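Local coordinates for glycosyl hydrolase family 2, TIM barrel domain protein (Parabacteroides merdae ATCC 43184, PDB 6DXU), which probably hydrolyses beta-glucuronide conjugates in the human gut, as a bacterial beta-glucuronidase of glycoside hydrolase family 2, at residues D[604-618]-D[782-794]. Sequence-based numbering, arbitrary orientation.
Sequences NPVPYVNQKGVVERD and NLGTSTGSRKVQA. With BCN (bicine), chain L.
Arg617 NH1 is gripped twice: it gives a hydrogen bond to Leu783 O at 2.9 Å and another to a water that also lies within hydrogen-bonding distance of Asn782 O. The carbonyl lies near the guanidinium plane, yet the nitrogen sits above the plane of the carbonyl, 70° out of it. An extended chain, with CG anti to the backbone N (chi1 -164°), carries the group past Gly784, where a CB would run into NH1; NE forms a salt bridge with Asp335. An alanine here removes the guanidinium, which would probably leave Leu783 O short of its side-chain donor and the Asp335 charge without its mate. Farther along, Val606 sets its methyls against the turn Thr785 to Gly788 and the residues flanking it: CG1 lies near Gly784 C and 3.6 Å from Ser789 OG, CG2 3.7 Å from Ser786 N. Ser789 OG in turn donates to Thr785 O at 2.6 Å, and Gly788 N reaches the same oxygen from the opposite face of its plane. A water ties Glu616 OE1 to Ser786 N. At the far end Gln793 N donates almost straight to Pro605 O (3.1 Å, 173°), and the Gln793 side chain runs obliquely across the proline ring; its amide, whose strongest partner is Arg523, gives weak bonds from NE2 to bicine. The contact joins C-terminal domain 5 to the connection between barrel strand 587-589 and helix 623-632, on which Val614 and Val615 pack; strand 609-610 pairs antiparallel with 596-597, and edge strand 791-793 with 768-775.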
loop_
_atom_site.group_PDB
_atom_site.type_symbol
_atom_site.label_atom_id
_atom_site.label_comp_id
_atom_site.label_asym_id
_atom_site.label_seq_id
_atom_site.Cartn_x
_atom_site.Cartn_y
_atom_site.Cartn_z
ATOM N N ASN D 604 -35.761 9.163 26.826
ATOM C CA ASN D 604 -37.077 8.555 26.732
ATOM C C ASN D 604 -37.474 7.986 28.093
ATOM O O ASN D 604 -36.612 7.728 28.935
ATOM C CB ASN D 604 -37.079 7.457 25.669
ATOM C CG ASN D 604 -37.422 7.990 24.295
ATOM O OD1 ASN D 604 -37.416 9.204 24.087
ATOM N ND2 ASN D 604 -37.723 7.090 23.347
ATOM N N PRO D 605 -38.781 7.788 28.329
ATOM C CA PRO D 605 -39.232 7.243 29.630
ATOM C C PRO D 605 -38.530 5.963 30.036
ATOM O O PRO D 605 -38.167 5.806 31.210
ATOM C CB PRO D 605 -40.735 7.018 29.403
ATOM C CG PRO D 605 -41.113 8.068 28.406
ATOM C CD PRO D 605 -39.913 8.185 27.473
ATOM N N VAL D 606 -38.324 5.042 29.098
ATOM C CA VAL D 606 -37.266 4.045 29.206
ATOM C C VAL D 606 -36.058 4.588 28.426
ATOM O O VAL D 606 -36.139 4.699 27.194
ATOM C CB VAL D 606 -37.694 2.677 28.671
ATOM C CG1 VAL D 606 -36.499 1.724 28.672
ATOM C CG2 VAL D 606 -38.869 2.101 29.529
ATOM N N PRO D 607 -34.973 4.961 29.100
ATOM C CA PRO D 607 -33.834 5.547 28.377
ATOM C C PRO D 607 -33.342 4.636 27.258
ATOM O O PRO D 607 -33.258 3.416 27.421
ATOM C CB PRO D 607 -32.767 5.714 29.474
ATOM C CG PRO D 607 -33.571 5.901 30.749
ATOM C CD PRO D 607 -34.800 5.011 30.568
ATOM N N TYR D 608 -33.036 5.248 26.107
ATOM C CA TYR D 608 -32.412 4.564 24.966
ATOM C C TYR D 608 -33.297 3.480 24.361
ATOM O O TYR D 608 -32.798 2.496 23.796
ATOM C CB TYR D 608 -31.052 3.975 25.347
ATOM C CG TYR D 608 -30.028 5.018 25.712
ATOM C CD1 TYR D 608 -29.456 5.829 24.744
ATOM C CD2 TYR D 608 -29.625 5.181 27.036
ATOM C CE1 TYR D 608 -28.493 6.782 25.075
ATOM C CE2 TYR D 608 -28.668 6.129 27.383
ATOM C CZ TYR D 608 -28.110 6.922 26.403
ATOM O OH TYR D 608 -27.159 7.847 26.754
ATOM N N VAL D 609 -34.614 3.643 24.443
ATOM C CA VAL D 609 -35.545 2.710 23.815
ATOM C C VAL D 609 -36.572 3.512 23.035
ATOM O O VAL D 609 -37.150 4.474 23.555
ATOM C CB VAL D 609 -36.226 1.784 24.843
ATOM C CG1 VAL D 609 -37.353 0.967 24.180
ATOM C CG2 VAL D 609 -35.189 0.824 25.454
ATOM N N ASN D 610 -36.750 3.152 21.771
ATOM C CA ASN D 610 -37.846 3.666 20.966
ATOM C C ASN D 610 -39.091 2.905 21.403
ATOM O O ASN D 610 -39.175 1.689 21.207
ATOM C CB ASN D 610 -37.547 3.468 19.480
ATOM C CG ASN D 610 -38.628 4.058 18.573
ATOM O OD1 ASN D 610 -39.829 3.896 18.823
ATOM N ND2 ASN D 610 -38.203 4.725 17.501
ATOM N N GLN D 611 -40.045 3.601 22.022
ATOM C CA GLN D 611 -41.165 2.929 22.676
ATOM C C GLN D 611 -42.446 2.963 21.846
ATOM O O GLN D 611 -43.551 2.943 22.399
ATOM C CB GLN D 611 -41.400 3.528 24.065
ATOM C CG GLN D 611 -40.193 3.331 24.995
ATOM C CD GLN D 611 -40.373 3.998 26.350
ATOM O OE1 GLN D 611 -39.835 5.084 26.607
ATOM N NE2 GLN D 611 -41.115 3.336 27.233
ATOM N N LYS D 612 -42.328 2.990 20.521
ATOM C CA LYS D 612 -43.511 2.966 19.668
ATOM C C LYS D 612 -44.080 1.572 19.460
ATOM O O LYS D 612 -45.142 1.437 18.840
ATOM C CB LYS D 612 -43.168 3.580 18.307
ATOM C CG LYS D 612 -42.877 5.059 18.365
ATOM C CD LYS D 612 -42.522 5.590 16.966
ATOM C CE LYS D 612 -42.291 7.087 16.993
ATOM N NZ LYS D 612 -41.151 7.479 17.857
ATOM N N GLY D 613 -43.421 0.527 19.957
ATOM C CA GLY D 613 -43.904 -0.812 19.702
ATOM C C GLY D 613 -45.286 -1.037 20.286
ATOM O O GLY D 613 -45.733 -0.324 21.177
ATOM N N VAL D 614 -45.992 -2.022 19.723
ATOM C CA VAL D 614 -47.202 -2.526 20.358
ATOM C C VAL D 614 -46.883 -3.714 21.239
ATOM O O VAL D 614 -47.780 -4.279 21.883
ATOM C CB VAL D 614 -48.277 -2.851 19.300
ATOM C CG1 VAL D 614 -48.543 -1.624 18.462
ATOM C CG2 VAL D 614 -47.873 -4.037 18.434
ATOM N N VAL D 615 -45.618 -4.098 21.297
ATOM C CA VAL D 615 -45.128 -5.147 22.172
ATOM C C VAL D 615 -43.889 -4.608 22.869
ATOM O O VAL D 615 -43.100 -3.873 22.260
ATOM C CB VAL D 615 -44.817 -6.424 21.363
ATOM C CG1 VAL D 615 -44.215 -7.482 22.252
ATOM C CG2 VAL D 615 -46.110 -6.942 20.685
ATOM N N GLU D 616 -43.730 -4.940 24.153
ATOM C CA GLU D 616 -42.536 -4.524 24.879
ATOM C C GLU D 616 -41.326 -5.338 24.423
ATOM O O GLU D 616 -41.450 -6.406 23.815
ATOM C CB GLU D 616 -42.725 -4.699 26.395
ATOM C CG GLU D 616 -43.921 -3.914 27.001
ATOM C CD GLU D 616 -43.999 -4.088 28.517
ATOM O OE1 GLU D 616 -42.995 -3.784 29.194
ATOM O OE2 GLU D 616 -45.044 -4.552 29.027
ATOM N N ARG D 617 -40.140 -4.835 24.767
ATOM C CA ARG D 617 -38.891 -5.409 24.280
ATOM C C ARG D 617 -38.657 -6.824 24.797
ATOM O O ARG D 617 -37.775 -7.520 24.277
ATOM C CB ARG D 617 -37.728 -4.467 24.656
ATOM C CG ARG D 617 -36.430 -4.702 23.904
ATOM C CD ARG D 617 -35.430 -3.566 24.173
ATOM N NE ARG D 617 -34.121 -3.786 23.557
ATOM C CZ ARG D 617 -33.016 -4.077 24.243
ATOM N NH1 ARG D 617 -33.057 -4.187 25.576
ATOM N NH2 ARG D 617 -31.868 -4.256 23.596
ATOM N N ASP D 618 -39.447 -7.279 25.779
ATOM C CA ASP D 618 -39.354 -8.633 26.304
ATOM C C ASP D 618 -40.508 -9.533 25.850
ATOM O O ASP D 618 -40.705 -10.609 26.428
ATOM C CB ASP D 618 -39.289 -8.588 27.834
ATOM C CG ASP D 618 -40.585 -8.088 28.466
ATOM O OD1 ASP D 618 -41.540 -7.721 27.734
ATOM O OD2 ASP D 618 -40.636 -8.038 29.709
ATOM N N ASN D 782 -31.660 -3.131 32.876
ATOM C CA ASN D 782 -31.102 -3.004 31.529
ATOM C C ASN D 782 -31.768 -3.974 30.552
ATOM O O ASN D 782 -31.132 -4.534 29.645
ATOM C CB ASN D 782 -29.585 -3.181 31.545
ATOM C CG ASN D 782 -28.881 -2.016 32.228
ATOM O OD1 ASN D 782 -29.411 -0.900 32.300
ATOM N ND2 ASN D 782 -27.701 -2.276 32.760
ATOM N N LEU D 783 -33.067 -4.163 30.721
ATOM C CA LEU D 783 -33.834 -4.925 29.744
ATOM C C LEU D 783 -34.477 -4.039 28.688
ATOM O O LEU D 783 -34.974 -4.556 27.682
ATOM C CB LEU D 783 -34.924 -5.749 30.441
ATOM C CG LEU D 783 -34.451 -6.758 31.489
ATOM C CD1 LEU D 783 -35.622 -7.595 31.974
ATOM C CD2 LEU D 783 -33.310 -7.632 30.943
ATOM N N GLY D 784 -34.488 -2.725 28.887
ATOM C CA GLY D 784 -35.172 -1.855 27.945
ATOM C C GLY D 784 -36.682 -1.931 28.028
ATOM O O GLY D 784 -37.365 -1.699 27.023
ATOM N N THR D 785 -37.220 -2.275 29.195
ATOM C CA THR D 785 -38.656 -2.335 29.433
ATOM C C THR D 785 -38.993 -1.476 30.644
ATOM O O THR D 785 -38.140 -1.195 31.484
ATOM C CB THR D 785 -39.140 -3.755 29.708
ATOM O OG1 THR D 785 -38.511 -4.229 30.910
ATOM C CG2 THR D 785 -38.828 -4.707 28.515
ATOM N N SER D 786 -40.258 -1.066 30.736
ATOM C CA SER D 786 -40.647 -0.205 31.849
ATOM C C SER D 786 -40.610 -0.926 33.197
ATOM O O SER D 786 -40.655 -0.248 34.232
ATOM C CB SER D 786 -42.035 0.391 31.608
ATOM O OG SER D 786 -43.003 -0.627 31.494
ATOM N N THR D 787 -40.543 -2.260 33.221
ATOM C CA THR D 787 -40.378 -2.995 34.474
ATOM C C THR D 787 -39.015 -3.675 34.575
ATOM O O THR D 787 -38.809 -4.513 35.462
ATOM C CB THR D 787 -41.492 -4.033 34.660
ATOM O OG1 THR D 787 -41.498 -4.943 33.554
ATOM C CG2 THR D 787 -42.860 -3.341 34.759
ATOM N N GLY D 788 -38.083 -3.339 33.689
ATOM C CA GLY D 788 -36.750 -3.892 33.726
ATOM C C GLY D 788 -35.696 -2.813 33.560
ATOM O O GLY D 788 -34.726 -3.001 32.819
ATOM N N SER D 789 -35.877 -1.670 34.223
ATOM C CA SER D 789 -35.000 -0.522 34.043
ATOM C C SER D 789 -34.630 0.065 35.399
ATOM O O SER D 789 -35.519 0.369 36.203
ATOM C CB SER D 789 -35.669 0.548 33.164
ATOM O OG SER D 789 -35.857 0.090 31.823
ATOM N N ARG D 790 -33.324 0.263 35.637
ATOM C CA ARG D 790 -32.893 0.801 36.926
ATOM C C ARG D 790 -33.055 2.304 37.008
ATOM O O ARG D 790 -32.973 2.856 38.105
ATOM C CB ARG D 790 -31.438 0.423 37.227
ATOM C CG ARG D 790 -30.390 1.056 36.323
ATOM C CD ARG D 790 -29.007 0.539 36.688
ATOM N NE ARG D 790 -27.971 1.109 35.828
ATOM C CZ ARG D 790 -27.429 2.308 36.006
ATOM N NH1 ARG D 790 -27.813 3.059 37.037
ATOM N NH2 ARG D 790 -26.496 2.757 35.166
ATOM N N LYS D 791 -33.254 2.975 35.874
ATOM C CA LYS D 791 -33.715 4.360 35.828
ATOM C C LYS D 791 -34.895 4.399 34.871
ATOM O O LYS D 791 -34.772 3.960 33.723
ATOM C CB LYS D 791 -32.606 5.310 35.370
ATOM C CG LYS D 791 -31.476 5.455 36.392
ATOM C CD LYS D 791 -30.452 6.520 35.981
ATOM C CE LYS D 791 -29.350 6.619 37.037
ATOM N NZ LYS D 791 -28.324 7.615 36.682
ATOM N N VAL D 792 -36.046 4.867 35.346
ATOM C CA VAL D 792 -37.279 4.754 34.562
ATOM C C VAL D 792 -38.256 5.815 35.049
ATOM O O VAL D 792 -38.338 6.093 36.247
ATOM C CB VAL D 792 -37.873 3.331 34.666
ATOM C CG1 VAL D 792 -38.403 3.048 36.099
ATOM C CG2 VAL D 792 -38.982 3.117 33.623
ATOM N N GLN D 793 -38.990 6.414 34.115
ATOM C CA GLN D 793 -40.064 7.324 34.493
ATOM C C GLN D 793 -41.213 6.522 35.081
ATOM O O GLN D 793 -41.491 5.402 34.646
ATOM C CB GLN D 793 -40.560 8.129 33.286
ATOM C CG GLN D 793 -39.671 9.288 32.866
ATOM C CD GLN D 793 -40.277 10.068 31.709
ATOM O OE1 GLN D 793 -41.480 9.987 31.474
ATOM N NE2 GLN D 793 -39.444 10.804 30.962
ATOM N N ALA D 794 -41.864 7.083 36.100
ATOM C CA ALA D 794 -42.998 6.400 36.703
ATOM C C ALA D 794 -44.133 6.254 35.693
ATOM O O ALA D 794 -44.291 7.069 34.779
ATOM C CB ALA D 794 -43.493 7.169 37.933
HETATM N N1 BCN L . -41.407 12.667 27.565
HETATM C C1 BCN L . -41.406 14.052 27.996
HETATM C C2 BCN L . -41.092 14.107 29.489
HETATM O O21 BCN L . -41.125 13.048 30.167
HETATM O O22 BCN L . -40.805 15.206 30.038
HETATM C C3 BCN L . -42.783 12.286 27.264
HETATM C C4 BCN L . -43.575 11.999 28.543
HETATM O O4 BCN L . -42.896 11.054 29.326
HETATM C C5 BCN L . -40.631 12.564 26.330
HETATM C C6 BCN L . -39.206 12.100 26.627
HETATM O O6 BCN L . -39.190 11.461 27.877
HETATM O O HOH W 1 -41.627 -1.588 28.287
HETATM O O HOH W 2 -43.249 -3.129 31.531
HETATM O O HOH W 3 -30.989 -5.603 27.104
HETATM O O HOH W 4 -40.070 -2.174 26.101
HETATM O O HOH W 5 -39.632 -6.288 32.339
#